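Local coordinates for glutathione transferase (Phanerochaete chrysosporium, PDB 4F0C), which binds oxidized glutathione and, as a Ure2p-type glutathione transferase of a wood-degrading fungus, probably catalyses glutathione-dependent reactions, at residues V21-R26 against S172-N177; L106-S111 against L145-V150; I136-Q141 against G187-D192. One frame throughout, in Å; residues are numbered along the deposited sequence.

Interaction 1 (V21-R26 against S172-N177); sequences VDMLLR and SFVIWN. With GDS (oxidized glutathione disulfide), chain B.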
loop_
_atom_site.group_PDB
_atom_site.type_symbol
_atom_site.label_atom_id
_atom_site.label_comp_id
_atom_site.label_asym_id
_atom_site.label_seq_id
_atom_site.Cartn_x
_atom_site.Cartn_y
_atom_site.Cartn_z
ATOM N N VAL A 21 -6.665 13.355 -0.786
ATOM C CA VAL A 21 -6.061 14.358 -1.643
ATOM C C VAL A 21 -6.837 15.671 -1.530
ATOM O O VAL A 21 -6.241 16.727 -1.451
ATOM C CB VAL A 21 -6.050 13.900 -3.106
ATOM C CG1 VAL A 21 -5.425 14.960 -3.989
ATOM C CG2 VAL A 21 -5.234 12.577 -3.215
ATOM N N ASP A 22 -8.167 15.593 -1.579
ATOM C CA ASP A 22 -8.992 16.783 -1.336
ATOM C C ASP A 22 -8.566 17.506 -0.035
ATOM O O ASP A 22 -8.389 18.732 -0.023
ATOM C CB ASP A 22 -10.469 16.359 -1.294
ATOM C CG ASP A 22 -11.426 17.536 -1.088
ATOM O OD1 ASP A 22 -11.646 17.955 0.079
ATOM O OD2 ASP A 22 -11.962 18.017 -2.101
ATOM N N MET A 23 -8.405 16.752 1.060
ATOM C CA MET A 23 -7.963 17.346 2.342
ATOM C C MET A 23 -6.635 18.102 2.197
ATOM O O MET A 23 -6.518 19.235 2.643
ATOM C CB MET A 23 -7.764 16.260 3.400
ATOM C CG MET A 23 -9.063 15.739 3.974
ATOM S SD MET A 23 -8.847 14.292 5.037
ATOM C CE MET A 23 -10.576 13.810 5.199
ATOM N N LEU A 24 -5.639 17.458 1.589
ATOM C CA LEU A 24 -4.324 18.096 1.441
ATOM C C LEU A 24 -4.377 19.344 0.571
ATOM O O LEU A 24 -3.751 20.356 0.891
ATOM C CB LEU A 24 -3.263 17.103 0.910
ATOM C CG LEU A 24 -1.889 17.754 0.611
ATOM C CD1 LEU A 24 -1.289 18.280 1.927
ATOM C CD2 LEU A 24 -0.973 16.690 0.017
ATOM N N LEU A 25 -5.122 19.275 -0.530
ATOM C CA LEU A 25 -5.225 20.440 -1.415
ATOM C C LEU A 25 -5.862 21.624 -0.663
ATOM O O LEU A 25 -5.418 22.766 -0.809
ATOM C CB LEU A 25 -6.042 20.103 -2.667
ATOM C CG LEU A 25 -5.365 19.140 -3.660
ATOM C CD1 LEU A 25 -6.374 18.713 -4.715
ATOM C CD2 LEU A 25 -4.147 19.772 -4.327
ATOM N N ARG A 26 -6.896 21.344 0.139
ATOM C CA ARG A 26 -7.524 22.411 0.936
ATOM C C ARG A 26 -6.563 22.963 1.987
ATOM O O ARG A 26 -6.516 24.168 2.192
ATOM C CB ARG A 26 -8.818 21.939 1.605
ATOM C CG ARG A 26 -9.935 21.630 0.622
ATOM C CD ARG A 26 -11.274 21.214 1.300
ATOM N NE ARG A 26 -12.089 20.589 0.264
ATOM C CZ ARG A 26 -12.881 21.242 -0.579
ATOM N NH1 ARG A 26 -13.073 22.554 -0.459
ATOM N NH2 ARG A 26 -13.510 20.563 -1.533
ATOM N N SER A 172 -3.263 10.991 5.810
ATOM C CA SER A 172 -3.607 9.862 4.945
ATOM C C SER A 172 -4.544 8.858 5.619
ATOM O O SER A 172 -5.277 8.156 4.931
ATOM C CB SER A 172 -2.323 9.143 4.451
ATOM O OG SER A 172 -1.778 8.365 5.517
ATOM N N PHE A 173 -4.542 8.811 6.956
ATOM C CA PHE A 173 -5.367 7.854 7.704
ATOM C C PHE A 173 -6.777 8.345 8.000
ATOM O O PHE A 173 -7.636 7.551 8.418
ATOM C CB PHE A 173 -4.733 7.521 9.081
ATOM C CG PHE A 173 -3.561 6.586 9.014
ATOM C CD1 PHE A 173 -3.734 5.228 9.217
ATOM C CD2 PHE A 173 -2.274 7.067 8.799
ATOM C CE1 PHE A 173 -2.642 4.360 9.167
ATOM C CE2 PHE A 173 -1.186 6.212 8.747
ATOM C CZ PHE A 173 -1.366 4.845 8.953
ATOM N N VAL A 174 -7.010 9.646 7.835
ATOM C CA VAL A 174 -8.216 10.258 8.385
ATOM C C VAL A 174 -9.490 9.686 7.772
ATOM O O VAL A 174 -10.398 9.287 8.505
ATOM C CB VAL A 174 -8.191 11.801 8.228
ATOM C CG1 VAL A 174 -9.555 12.388 8.626
ATOM C CG2 VAL A 174 -7.081 12.382 9.118
ATOM N N ILE A 175 -9.570 9.644 6.436
ATOM C CA ILE A 175 -10.870 9.323 5.812
ATOM C C ILE A 175 -11.340 7.888 6.128
ATOM O O ILE A 175 -12.509 7.691 6.497
ATOM C CB ILE A 175 -10.946 9.661 4.297
ATOM C CG1 ILE A 175 -12.401 9.589 3.795
ATOM C CG2 ILE A 175 -10.001 8.759 3.462
ATOM C CD1 ILE A 175 -13.318 10.720 4.311
ATOM N N TRP A 176 -10.431 6.910 6.057
ATOM C CA TRP A 176 -10.821 5.541 6.408
ATOM C C TRP A 176 -11.116 5.380 7.900
ATOM O O TRP A 176 -11.974 4.571 8.282
ATOM C CB TRP A 176 -9.771 4.524 5.971
ATOM C CG TRP A 176 -9.875 4.125 4.514
ATOM C CD1 TRP A 176 -9.011 4.468 3.500
ATOM C CD2 TRP A 176 -10.895 3.304 3.913
ATOM N NE1 TRP A 176 -9.440 3.913 2.321
ATOM C CE2 TRP A 176 -10.579 3.184 2.546
ATOM C CE3 TRP A 176 -12.028 2.635 4.412
ATOM C CZ2 TRP A 176 -11.365 2.446 1.658
ATOM C CZ3 TRP A 176 -12.813 1.899 3.530
ATOM C CH2 TRP A 176 -12.478 1.807 2.172
ATOM N N ASN A 177 -10.410 6.117 8.752
ATOM C CA ASN A 177 -10.734 6.038 10.194
ATOM C C ASN A 177 -12.110 6.591 10.479
ATOM O O ASN A 177 -12.849 6.052 11.308
ATOM C CB ASN A 177 -9.671 6.715 11.080
ATOM C CG ASN A 177 -8.430 5.849 11.254
ATOM O OD1 ASN A 177 -8.479 4.627 11.058
ATOM N ND2 ASN A 177 -7.319 6.466 11.643
HETATM N N1 GDS B . -4.673 1.975 -3.389
HETATM C CA1 GDS B . -5.637 2.847 -4.162
HETATM C C1 GDS B . -5.504 4.363 -3.736
HETATM O OE1 GDS B . -5.223 4.641 -2.532
HETATM O OE2 GDS B . -5.617 5.221 -4.657
HETATM C CB1 GDS B . -7.127 2.396 -3.959
HETATM C CG1 GDS B . -8.096 3.294 -4.762
HETATM C CD1 GDS B . -9.475 2.721 -4.671
HETATM O O1 GDS B . -9.779 1.726 -4.034
HETATM N N2 GDS B . -10.421 3.431 -5.383
HETATM C CA2 GDS B . -11.832 3.000 -5.435
HETATM C C2 GDS B . -12.236 2.721 -6.862
HETATM O O2 GDS B . -11.881 3.489 -7.762
HETATM C CB2 GDS B . -12.773 4.134 -4.967
HETATM S SG2 GDS B . -12.627 4.355 -3.179
HETATM N N3 GDS B . -13.053 1.667 -7.071
HETATM C CA3 GDS B . -13.506 1.383 -8.404
HETATM C C3 GDS B . -13.369 -0.103 -8.718
HETATM O OE3 GDS B . -13.941 -0.541 -9.739
HETATM O OE4 GDS B . -12.629 -0.747 -7.952
HETATM N N4 GDS B . -10.116 0.209 -1.634
HETATM C CA4 GDS B . -9.030 -0.448 -0.895
HETATM C C4 GDS B . -7.969 0.629 -0.524
HETATM O OE5 GDS B . -8.358 1.807 -0.311
HETATM O OE6 GDS B . -6.791 0.222 -0.451
HETATM C C5 GDS B . -11.415 -0.217 -1.505
HETATM O O5 GDS B . -11.758 -1.150 -0.777
HETATM C CA5 GDS B . -12.488 0.526 -2.289
HETATM N N5 GDS B . -13.629 -0.380 -2.601
HETATM C CB5 GDS B . -12.954 1.707 -1.431
HETATM S SG5 GDS B . -13.973 2.864 -2.425
HETATM C CA6 GDS B . -13.875 -3.029 -5.763
HETATM C C6 GDS B . -13.973 -4.365 -4.923
HETATM O OE7 GDS B . -14.262 -5.424 -5.522
HETATM O OE8 GDS B . -13.740 -4.276 -3.698
HETATM N N6 GDS B . -13.679 -3.338 -7.179
HETATM C CB6 GDS B . -15.178 -2.219 -5.496
HETATM C CG6 GDS B . -15.193 -1.549 -4.114
HETATM C CD6 GDS B . -14.002 -0.614 -3.946
HETATM O O6 GDS B . -13.393 -0.053 -4.865
#
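Met23 reaches Val174 and Ile175 with its methyl end, linking the thioredoxin-like and all-helical domains of the GST fold. Met23 CE lies 3.8 Å from Val174 CG1 and 4.2 Å from Ile175 CD1. Met23 CG is turned anti to the carbonyl carbon (chi1 -76°), and the extended chain beyond it carries SD and CE across to helix 174-184. All three residues are buried, and no hydrogen bond crosses the contact. Leu217 of helix 211-227 touches both Met23 and Ile175.

Next along the same helix, Trp176 belongs to the pocket of the bound glutathione disulfide. Its CZ2 and CH2 atoms lie against CB5 of the ligand, each at 3.6 Å. Trp176 NE1 is hydrogen-bonded to Asn17 OD1, and Asn17 ND2 bonds the ligand. An alanine in place of Trp176 would probably leave CB5 of the ligand without its aromatic neighbour and Asn17 OD1 without this donor.

On the same helix as Met23, Arg26 grips Asp22 side-on in a salt bridge. Arg26 NE meets Asp22 OD1 at 2.7 Å with the oxygen in the guanidinium plane, and Arg26 NH2 meets Asp22 OD2 at 3.0 Å.

Interaction 2 (L106-S111 against L145-V150); sequences LFFQAS and LRVFGV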
loop_
_atom_site.group_PDB
_atom_site.type_symbol
_atom_site.label_atom_id
_atom_site.label_comp_id
_atom_site.label_asym_id
_atom_site.label_seq_id
_atom_site.Cartn_x
_atom_site.Cartn_y
_atom_site.Cartn_z
ATOM N N LEU A 106 3.075 6.062 5.404
ATOM C CA LEU A 106 2.181 6.092 4.230
ATOM C C LEU A 106 1.972 4.686 3.646
ATOM O O LEU A 106 0.847 4.307 3.280
ATOM C CB LEU A 106 2.694 7.049 3.135
ATOM C CG LEU A 106 2.606 8.524 3.532
ATOM C CD1 LEU A 106 3.482 9.409 2.598
ATOM C CD2 LEU A 106 1.139 8.953 3.460
ATOM N N PHE A 107 3.047 3.915 3.554
ATOM C CA PHE A 107 2.915 2.537 3.075
ATOM C C PHE A 107 2.069 1.711 4.020
ATOM O O PHE A 107 1.304 0.840 3.571
ATOM C CB PHE A 107 4.273 1.863 2.810
ATOM C CG PHE A 107 4.787 2.128 1.398
ATOM C CD1 PHE A 107 4.293 1.385 0.308
ATOM C CD2 PHE A 107 5.693 3.151 1.153
ATOM C CE1 PHE A 107 4.734 1.658 -1.007
ATOM C CE2 PHE A 107 6.147 3.427 -0.148
ATOM C CZ PHE A 107 5.664 2.698 -1.229
ATOM N N PHE A 108 2.193 1.975 5.316
ATOM C CA PHE A 108 1.333 1.261 6.275
ATOM C C PHE A 108 -0.142 1.634 6.051
ATOM O O PHE A 108 -1.027 0.771 6.036
ATOM C CB PHE A 108 1.769 1.495 7.734
ATOM C CG PHE A 108 0.821 0.868 8.753
ATOM C CD1 PHE A 108 0.445 -0.454 8.638
ATOM C CD2 PHE A 108 0.301 1.617 9.798
ATOM C CE1 PHE A 108 -0.454 -1.062 9.581
ATOM C CE2 PHE A 108 -0.579 1.030 10.747
ATOM C CZ PHE A 108 -0.955 -0.316 10.627
ATOM N N GLN A 109 -0.397 2.917 5.850
ATOM C CA GLN A 109 -1.768 3.341 5.546
ATOM C C GLN A 109 -2.243 2.623 4.265
ATOM O O GLN A 109 -3.352 2.067 4.209
ATOM C CB GLN A 109 -1.832 4.862 5.317
ATOM C CG GLN A 109 -3.280 5.389 5.225
ATOM C CD GLN A 109 -3.931 5.069 3.865
ATOM O OE1 GLN A 109 -3.312 5.252 2.810
ATOM N NE2 GLN A 109 -5.193 4.591 3.890
ATOM N N ALA A 110 -1.432 2.688 3.213
ATOM C CA ALA A 110 -1.876 2.200 1.896
ATOM C C ALA A 110 -2.093 0.686 1.813
ATOM O O ALA A 110 -2.952 0.213 1.038
ATOM C CB ALA A 110 -0.889 2.643 0.801
ATOM N N SER A 111 -1.308 -0.070 2.575
ATOM C CA SER A 111 -1.327 -1.534 2.461
ATOM C C SER A 111 -2.079 -2.165 3.637
ATOM O O SER A 111 -2.600 -3.272 3.546
ATOM C CB SER A 111 0.117 -2.094 2.385
ATOM O OG SER A 111 0.852 -1.828 3.580
ATOM N N LEU A 145 -9.852 -3.173 14.248
ATOM C CA LEU A 145 -9.501 -2.995 15.672
ATOM C C LEU A 145 -8.012 -3.234 15.891
ATOM O O LEU A 145 -7.387 -2.586 16.755
ATOM C CB LEU A 145 -10.320 -3.930 16.566
ATOM C CG LEU A 145 -11.845 -3.806 16.479
ATOM C CD1 LEU A 145 -12.521 -4.693 17.533
ATOM C CD2 LEU A 145 -12.217 -2.333 16.678
ATOM N N ARG A 146 -7.443 -4.178 15.134
ATOM C CA ARG A 146 -6.014 -4.466 15.284
ATOM C C ARG A 146 -5.197 -3.238 14.863
ATOM O O ARG A 146 -4.234 -2.830 15.554
ATOM C CB ARG A 146 -5.566 -5.696 14.483
ATOM C CG ARG A 146 -4.152 -6.202 14.895
ATOM C CD ARG A 146 -3.518 -7.141 13.827
ATOM N NE ARG A 146 -3.270 -6.430 12.576
ATOM C CZ ARG A 146 -2.194 -5.682 12.334
ATOM N NH1 ARG A 146 -1.237 -5.525 13.266
ATOM N NH2 ARG A 146 -2.082 -5.083 11.159
ATOM N N VAL A 147 -5.569 -2.648 13.730
ATOM C CA VAL A 147 -4.890 -1.458 13.239
ATOM C C VAL A 147 -5.064 -0.299 14.229
ATOM O O VAL A 147 -4.106 0.424 14.496
ATOM C CB VAL A 147 -5.373 -1.070 11.825
ATOM C CG1 VAL A 147 -4.916 0.376 11.406
ATOM C CG2 VAL A 147 -4.904 -2.168 10.795
ATOM N N PHE A 148 -6.276 -0.131 14.752
ATOM C CA PHE A 148 -6.500 0.845 15.829
ATOM C C PHE A 148 -5.546 0.597 17.013
ATOM O O PHE A 148 -4.987 1.543 17.572
ATOM C CB PHE A 148 -7.936 0.771 16.352
ATOM C CG PHE A 148 -8.956 1.451 15.469
ATOM C CD1 PHE A 148 -8.570 2.228 14.381
ATOM C CD2 PHE A 148 -10.322 1.306 15.740
ATOM C CE1 PHE A 148 -9.532 2.838 13.579
ATOM C CE2 PHE A 148 -11.281 1.917 14.938
ATOM C CZ PHE A 148 -10.890 2.684 13.867
ATOM N N GLY A 149 -5.380 -0.667 17.396
ATOM C CA GLY A 149 -4.452 -1.045 18.476
ATOM C C GLY A 149 -3.009 -0.632 18.169
ATOM O O GLY A 149 -2.283 -0.101 19.026
ATOM N N VAL A 150 -2.589 -0.868 16.940
ATOM C CA VAL A 150 -1.247 -0.475 16.501
ATOM C C VAL A 150 -1.072 1.050 16.615
ATOM O O VAL A 150 -0.076 1.552 17.193
ATOM C CB VAL A 150 -0.964 -0.964 15.051
ATOM C CG1 VAL A 150 0.354 -0.319 14.494
ATOM C CG2 VAL A 150 -0.894 -2.512 14.997
#
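Phe108 lies on helix 96-126 just ahead of a wider pi-type turn at 109-111, and it faces Val147 and Val150 on the regular helix 134-155. The two valines are three residues apart, so both fall on the same side of their helix. The local helical bonding is intact here, with Val150 N 2.9 Å from Arg146 O.

The far end of the Phe108 ring does the touching. Phe108 CZ is 4.1 Å from Val147 CG1 and also 4.1 Å from Val150 CG1. Phe108 CE2 meets Val150 CG1 at the same distance. Both methyls approach the ring obliquely. Phe108 CG is anti to the backbone N (chi1 175°), which brings CZ and CE2 of the ring to the two valines. Val150 comes to meet it from the opposite direction, while Val147 passes alongside the ring in the opposite sense. The contact is purely apolar, and all three residues are buried.

It packs two helices of the all-helical C-terminal domain of the GST fold against each other. Asn55 of the second subunit packs on both Phe108 and Val150, so the contact borders the dimer interface. Phe107 also stacks on Phe107 of the second subunit. Within the chain, Leu106 touches Leu79 of helix 74-85, and Phe148 lies against Ala180 and Val181 of helix 174-184.

Interaction 3 (I136-Q141 against G187-D192); sequences IAERYQ and GYKGFD. With GDS (oxidized glutathione disulfide), chain C; SO4 (sulfate ion), chain E.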
loop_
_atom_site.group_PDB
_atom_site.type_symbol
_atom_site.label_atom_id
_atom_site.label_comp_id
_atom_site.label_asym_id
_atom_site.label_seq_id
_atom_site.Cartn_x
_atom_site.Cartn_y
_atom_site.Cartn_z
ATOM N N ILE A 136 -18.115 -12.936 7.081
ATOM C CA ILE A 136 -16.819 -12.705 6.457
ATOM C C ILE A 136 -16.349 -11.317 6.845
ATOM O O ILE A 136 -15.161 -11.110 7.087
ATOM C CB ILE A 136 -16.884 -12.838 4.910
ATOM C CG1 ILE A 136 -17.115 -14.304 4.516
ATOM C CG2 ILE A 136 -15.623 -12.291 4.253
ATOM C CD1 ILE A 136 -15.983 -15.247 4.947
ATOM N N ALA A 137 -17.276 -10.369 6.928
ATOM C CA ALA A 137 -16.913 -9.001 7.339
ATOM C C ALA A 137 -16.246 -8.960 8.707
ATOM O O ALA A 137 -15.377 -8.121 8.945
ATOM C CB ALA A 137 -18.133 -8.065 7.329
ATOM N N GLU A 138 -16.649 -9.851 9.606
ATOM C CA GLU A 138 -16.078 -9.827 10.956
ATOM C C GLU A 138 -14.558 -9.986 10.960
ATOM O O GLU A 138 -13.879 -9.400 11.790
ATOM C CB GLU A 138 -16.719 -10.866 11.885
ATOM C CG GLU A 138 -16.152 -10.760 13.280
ATOM C CD GLU A 138 -17.010 -11.440 14.311
ATOM O OE1 GLU A 138 -17.987 -12.107 13.922
ATOM O OE2 GLU A 138 -16.707 -11.293 15.507
ATOM N N ARG A 139 -14.025 -10.791 10.041
ATOM C CA ARG A 139 -12.576 -10.919 9.905
ATOM C C ARG A 139 -11.929 -9.549 9.701
ATOM O O ARG A 139 -10.883 -9.238 10.293
ATOM C CB ARG A 139 -12.233 -11.870 8.730
ATOM C CG ARG A 139 -10.853 -11.606 8.057
ATOM C CD ARG A 139 -10.504 -12.708 7.003
ATOM N NE ARG A 139 -9.292 -12.393 6.243
ATOM C CZ ARG A 139 -8.041 -12.595 6.667
ATOM N NH1 ARG A 139 -7.804 -13.135 7.850
ATOM N NH2 ARG A 139 -7.009 -12.246 5.902
ATOM N N TYR A 140 -12.549 -8.721 8.868
ATOM C CA TYR A 140 -11.985 -7.402 8.560
ATOM C C TYR A 140 -12.317 -6.352 9.618
ATOM O O TYR A 140 -11.540 -5.435 9.833
ATOM C CB TYR A 140 -12.399 -6.975 7.147
ATOM C CG TYR A 140 -11.888 -7.995 6.163
ATOM C CD1 TYR A 140 -10.530 -8.061 5.867
ATOM C CD2 TYR A 140 -12.741 -8.944 5.590
ATOM C CE1 TYR A 140 -10.034 -9.020 4.995
ATOM C CE2 TYR A 140 -12.251 -9.902 4.725
ATOM C CZ TYR A 140 -10.888 -9.937 4.436
ATOM O OH TYR A 140 -10.375 -10.884 3.574
ATOM N N GLN A 141 -13.459 -6.480 10.286
ATOM C CA GLN A 141 -13.716 -5.640 11.461
ATOM C C GLN A 141 -12.671 -5.885 12.566
ATOM O O GLN A 141 -12.186 -4.952 13.220
ATOM C CB GLN A 141 -15.124 -5.911 11.991
ATOM C CG GLN A 141 -16.224 -5.439 11.028
ATOM C CD GLN A 141 -17.571 -5.880 11.503
ATOM O OE1 GLN A 141 -17.835 -7.086 11.593
ATOM N NE2 GLN A 141 -18.423 -4.915 11.876
ATOM N N GLY A 187 -21.112 -0.038 16.552
ATOM C CA GLY A 187 -21.958 -1.078 17.081
ATOM C C GLY A 187 -21.358 -2.470 17.047
ATOM O O GLY A 187 -22.068 -3.439 17.277
ATOM N N TYR A 188 -20.062 -2.585 16.775
ATOM C CA TYR A 188 -19.414 -3.888 16.728
ATOM C C TYR A 188 -18.799 -4.274 18.072
ATOM O O TYR A 188 -17.816 -3.670 18.512
ATOM C CB TYR A 188 -18.320 -3.938 15.654
ATOM C CG TYR A 188 -17.564 -5.242 15.685
ATOM C CD1 TYR A 188 -18.187 -6.435 15.342
ATOM C CD2 TYR A 188 -16.225 -5.285 16.054
ATOM C CE1 TYR A 188 -17.498 -7.635 15.375
ATOM C CE2 TYR A 188 -15.532 -6.478 16.091
ATOM C CZ TYR A 188 -16.173 -7.645 15.751
ATOM O OH TYR A 188 -15.486 -8.828 15.806
ATOM N N LYS A 189 -19.394 -5.277 18.713
ATOM C CA LYS A 189 -18.943 -5.771 20.021
ATOM C C LYS A 189 -18.706 -4.644 21.035
ATOM O O LYS A 189 -17.709 -4.635 21.768
ATOM C CB LYS A 189 -17.700 -6.654 19.860
ATOM C CG LYS A 189 -17.891 -7.773 18.829
ATOM C CD LYS A 189 -18.034 -9.137 19.476
ATOM C CE LYS A 189 -18.462 -10.192 18.459
ATOM N NZ LYS A 189 -19.950 -10.391 18.414
ATOM N N GLY A 190 -19.625 -3.685 21.052
ATOM C CA GLY A 190 -19.590 -2.612 22.030
ATOM C C GLY A 190 -18.576 -1.523 21.739
ATOM O O GLY A 190 -18.228 -0.739 22.629
ATOM N N PHE A 191 -18.100 -1.475 20.501
ATOM C CA PHE A 191 -17.072 -0.503 20.114
ATOM C C PHE A 191 -17.398 0.901 20.601
ATOM O O PHE A 191 -18.495 1.397 20.380
ATOM C CB PHE A 191 -16.923 -0.456 18.589
ATOM C CG PHE A 191 -15.978 0.626 18.104
ATOM C CD1 PHE A 191 -14.598 0.453 18.207
ATOM C CD2 PHE A 191 -16.465 1.812 17.551
ATOM C CE1 PHE A 191 -13.706 1.441 17.748
ATOM C CE2 PHE A 191 -15.581 2.813 17.116
ATOM C CZ PHE A 191 -14.209 2.626 17.202
ATOM N N ASP A 192 -16.435 1.533 21.263
ATOM C CA ASP A 192 -16.567 2.911 21.724
ATOM C C ASP A 192 -15.191 3.519 21.439
ATOM O O ASP A 192 -14.215 3.129 22.064
ATOM C CB ASP A 192 -16.906 2.946 23.230
ATOM C CG ASP A 192 -17.133 4.371 23.762
ATOM O OD1 ASP A 192 -16.292 5.264 23.520
ATOM O OD2 ASP A 192 -18.149 4.603 24.445
HETATM N N1 GDS C . 2.272 -4.197 3.801
HETATM C CA1 GDS C . 3.209 -5.092 4.579
HETATM C C1 GDS C . 4.627 -5.174 3.887
HETATM O OE1 GDS C . 4.698 -5.127 2.621
HETATM O OE2 GDS C . 5.631 -5.208 4.654
HETATM C CB1 GDS C . 2.639 -6.547 4.730
HETATM C CG1 GDS C . 3.607 -7.446 5.532
HETATM C CD1 GDS C . 2.945 -8.761 5.793
HETATM O O1 GDS C . 1.833 -9.075 5.399
HETATM N N2 GDS C . 3.714 -9.635 6.535
HETATM C CA2 GDS C . 3.214 -10.971 6.916
HETATM C C2 GDS C . 3.176 -11.102 8.419
HETATM O O2 GDS C . 4.115 -10.673 9.096
HETATM C CB2 GDS C . 4.184 -12.079 6.442
HETATM S SG2 GDS C . 4.084 -12.257 4.646
HETATM N N3 GDS C . 2.131 -11.771 8.948
HETATM C CA3 GDS C . 2.066 -11.964 10.369
HETATM C C3 GDS C . 0.674 -11.639 10.899
HETATM O OE3 GDS C . 0.396 -11.989 12.067
HETATM O OE4 GDS C . -0.053 -10.984 10.130
HETATM N N4 GDS C . -0.113 -9.672 3.391
HETATM C CA4 GDS C . -0.827 -8.669 2.588
HETATM C C4 GDS C . 0.228 -7.790 1.853
HETATM O OE5 GDS C . 1.321 -8.316 1.520
HETATM O OE6 GDS C . -0.114 -6.609 1.637
HETATM C C5 GDS C . -0.634 -10.929 3.575
HETATM O O5 GDS C . -1.703 -11.301 3.089
HETATM C CA5 GDS C . 0.173 -11.918 4.404
HETATM N N5 GDS C . -0.729 -12.901 5.067
HETATM C CB5 GDS C . 1.147 -12.629 3.459
HETATM S SG5 GDS C . 2.402 -13.567 4.412
HETATM C CA6 GDS C . -2.767 -12.365 8.622
HETATM C C6 GDS C . -4.237 -12.480 8.051
HETATM O OE7 GDS C . -5.185 -12.565 8.862
HETATM O OE8 GDS C . -4.360 -12.466 6.808
HETATM N N6 GDS C . -2.800 -11.905 10.010
HETATM C CB6 GDS C . -2.100 -13.764 8.465
HETATM C CG6 GDS C . -1.695 -14.073 7.015
HETATM C CD6 GDS C . -0.736 -13.019 6.478
HETATM O O6 GDS C . 0.019 -12.318 7.162
HETATM S S SO4 E . -9.668 -14.177 11.266
HETATM O O1 SO4 E . -8.573 -14.920 11.907
HETATM O O2 SO4 E . -9.474 -14.232 9.820
HETATM O O3 SO4 E . -10.964 -14.772 11.576
HETATM O O4 SO4 E . -9.665 -12.801 11.754
#
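Tyr188 and Glu138 make the one hydrogen bond between these segments. Tyr188 OH donates to Glu138 OE2 at 2.8 Å, arriving on the anti side of the carboxylate and 29° out of its plane. The Glu138 carboxylate stands nearly upright to the ring, with the planes 84° apart, and it sits at the ring edge. Glu138 CG is anti to the backbone N (chi1 -177°), and the extended chain takes the acid out to the hydroxyl.

The apolar part is a CH-pi contact. Gln141 CB lies over one face of the Tyr188 ring, 4.2 Å from its centroid. The Gln141 amide slants across the same ring, with Gln141 NE2 3.8 Å from Tyr188 CD1. This nitrogen is hydrogen-bonded to Leu184 O.

In the C-terminal helical domain, the contact ties helix 134-155 to the loop ahead of helix 193-196. The loop folds as a type I' turn from Tyr188 to Phe191, closed by Phe191 N to Tyr188 O at 3.0 Å. Asp192 then N-caps the next helix.

Arg139, which points away from the loop, binds anions instead. Its NH1 and NH2 hydrogen-bond OE7 (2.9 Å) and OE8 (2.8 Å) of one carboxylate of the disulfide held in the second subunit's site. Arg139 NH1 also donates to O2 of a sulfate, probably from the crystallisation liquor, at 2.8 Å. Trp122 of the second subunit makes a cation-pi contact with Arg139.

From the N terminus the chain runs through strand 7-11 into helix 18-28, to which residues 172-177 return in interaction 1. That closes a long loop joining the thioredoxin-like domain to the helical one. Interaction 2 falls wholly within this loop and closes a shorter one between helices 96-126 and 134-155. Interaction 3 starts at 136-141, inside both loops, and ends at 187-192, beyond both. It therefore crosses each of them. Interactions 1 and 2 touch where Ser172 packs on Gln109 and Asn177 on Phe148. Interactions 2 and 3 share helix 134-155 and meet through Leu145 and Tyr188. Interactions 1 and 3 stay about 7 Å apart at their nearest atoms.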